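Local coordinates for protein E1 (Kluyveromyces marxianus, PDB 3VX6) that is the N-terminal domain of an E1-like enzyme that activates ATG12 for conjugation to ATG5 and ATG8 for conjugation to phosphatidylethanolamine in autophagy, at residues S162-D165 with I166-S169. Numbering follows the deposited sequence.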
ATOM      1  N   SER A 162      -0.966  -9.258 -20.339  1.00 59.33           N
ATOM      2  CA  SER A 162      -1.874  -8.179 -19.965  1.00 62.15           C
ATOM      3  C   SER A 162      -3.117  -8.252 -20.856  1.00 64.37           C
ATOM      4  O   SER A 162      -4.180  -7.755 -20.492  1.00 64.62           O
ATOM      5  CB  SER A 162      -1.192  -6.820 -20.160  1.00 61.60           C
ATOM      6  OG  SER A 162       0.107  -6.789 -19.586  1.00 62.75           O
ATOM      7  N   ASP A 163      -2.965  -8.890 -22.019  1.00 67.34           N
ATOM      8  CA  ASP A 163      -4.036  -9.029 -23.013  1.00 68.50           C
ATOM      9  C   ASP A 163      -4.984 -10.183 -22.752  1.00 68.60           C
ATOM     10  O   ASP A 163      -6.064 -10.243 -23.338  1.00 69.70           O
ATOM     11  CB  ASP A 163      -3.439  -9.232 -24.404  1.00 69.77           C
ATOM     12  CG  ASP A 163      -2.118  -8.537 -24.569  1.00 72.30           C
ATOM     13  OD1 ASP A 163      -2.089  -7.285 -24.509  1.00 74.03           O
ATOM     14  OD2 ASP A 163      -1.106  -9.245 -24.744  1.00 73.49           O
ATOM     15  N   SER A 164      -4.569 -11.113 -21.899  1.00 68.59           N
ATOM     16  CA  SER A 164      -5.390 -12.272 -21.576  1.00 68.08           C
ATOM     17  C   SER A 164      -6.854 -11.884 -21.400  1.00 67.88           C
ATOM     18  O   SER A 164      -7.160 -10.790 -20.932  1.00 67.37           O
ATOM     19  CB  SER A 164      -4.881 -12.931 -20.296  1.00 68.39           C
ATOM     20  OG  SER A 164      -5.661 -14.068 -19.974  1.00 71.68           O
ATOM     21  N   ASP A 165      -7.761 -12.770 -21.795  1.00 68.02           N
ATOM     22  CA  ASP A 165      -9.180 -12.480 -21.632  1.00 67.97           C
ATOM     23  C   ASP A 165      -9.418 -12.288 -20.147  1.00 66.35           C
ATOM     24  O   ASP A 165     -10.189 -11.418 -19.743  1.00 65.94           O
ATOM     25  CB  ASP A 165     -10.052 -13.633 -22.143  1.00 70.32           C
ATOM     26  CG  ASP A 165     -10.444 -13.469 -23.600  1.00 72.50           C
ATOM     27  OD1 ASP A 165      -9.585 -13.678 -24.483  1.00 74.80           O
ATOM     28  OD2 ASP A 165     -11.614 -13.123 -23.861  1.00 73.53           O
ATOM     29  N   ILE A 166      -8.737 -13.110 -19.345  1.00 64.08           N
ATOM     30  CA  ILE A 166      -8.846 -13.057 -17.893  1.00 60.45           C
ATOM     31  C   ILE A 166      -8.100 -11.838 -17.343  1.00 58.73           C
ATOM     32  O   ILE A 166      -8.534 -11.237 -16.363  1.00 57.82           O
ATOM     33  CB  ILE A 166      -8.292 -14.359 -17.244  1.00 59.82           C
ATOM     34  CG1 ILE A 166      -8.583 -14.364 -15.741  1.00 57.30           C
ATOM     35  CG2 ILE A 166      -6.805 -14.493 -17.506  1.00 58.99           C
ATOM     36  CD1 ILE A 166     -10.050 -14.527 -15.413  1.00 56.09           C
ATOM     37  N   SER A 167      -6.986 -11.469 -17.973  1.00 56.55           N
ATOM     38  CA  SER A 167      -6.225 -10.303 -17.532  1.00 55.48           C
ATOM     39  C   SER A 167      -7.095  -9.080 -17.740  1.00 56.82           C
ATOM     40  O   SER A 167      -7.317  -8.296 -16.816  1.00 58.15           O
ATOM     41  CB  SER A 167      -4.940 -10.137 -18.344  1.00 54.68           C
ATOM     42  OG  SER A 167      -3.965 -11.093 -17.984  1.00 54.34           O
ATOM     43  N   VAL A 168      -7.572  -8.923 -18.974  1.00 56.45           N
ATOM     44  CA  VAL A 168      -8.442  -7.814 -19.358  1.00 54.70           C
ATOM     45  C   VAL A 168      -9.650  -7.788 -18.439  1.00 54.25           C
ATOM     46  O   VAL A 168     -10.200  -6.736 -18.145  1.00 54.09           O
ATOM     47  CB  VAL A 168      -8.941  -7.981 -20.815  1.00 54.93           C
ATOM     48  CG1 VAL A 168      -9.937  -6.882 -21.156  1.00 53.38           C
ATOM     49  CG2 VAL A 168      -7.758  -7.956 -21.774  1.00 53.70           C
ATOM     50  N   SER A 169     -10.059  -8.971 -17.997  1.00 54.76           N
ATOM     51  CA  SER A 169     -11.195  -9.125 -17.101  1.00 54.97           C
ATOM     52  C   SER A 169     -10.874  -8.467 -15.760  1.00 55.39           C
ATOM     53  O   SER A 169     -11.756  -7.908 -15.096  1.00 55.80           O
ATOM     54  CB  SER A 169     -11.490 -10.617 -16.910  1.00 55.18           C
ATOM     55  OG  SER A 169     -12.481 -10.841 -15.923  1.00 58.24           O
TER
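S164 turns its side chain onto the first turn of the helix it precedes. Its CB faces the side chain of S167, with S167 CB 3.4 Å from S164 CB. Beyond it, OG lies anti to the backbone N (chi1 -179°), which carries the hydroxyl to the amide of I166. The capping bond from I166 N to S164 OG measures 3.3 Å and is bent to 135° at the hydrogen; OG is modelled too close to a neighbour, so the length and angle of this bond are doubtful. The backbone evidence is firmer: V168 N donates to S164 O over 2.7 Å, nearly straight at 171°, and opens the i to i+4 ladder. The next rung, S169 N to D165 O, is weak. From the preceding loop, D163 O lies by V168 CG2 and S162 O approaches S167 CB at 3.3 Å. S167 is buried, and its OG finds its hydrogen-bond partner in A161 O, tying the helix back to the incoming loop. Elsewhere on the helix, the side chains of I166 and S169 touch I185 of strand 184-186. S164 thus occupies the N-cap of helix 165-171, a serine cap at the surface junction between strand 151-159 and this short helix of the ATG7 N-terminal region.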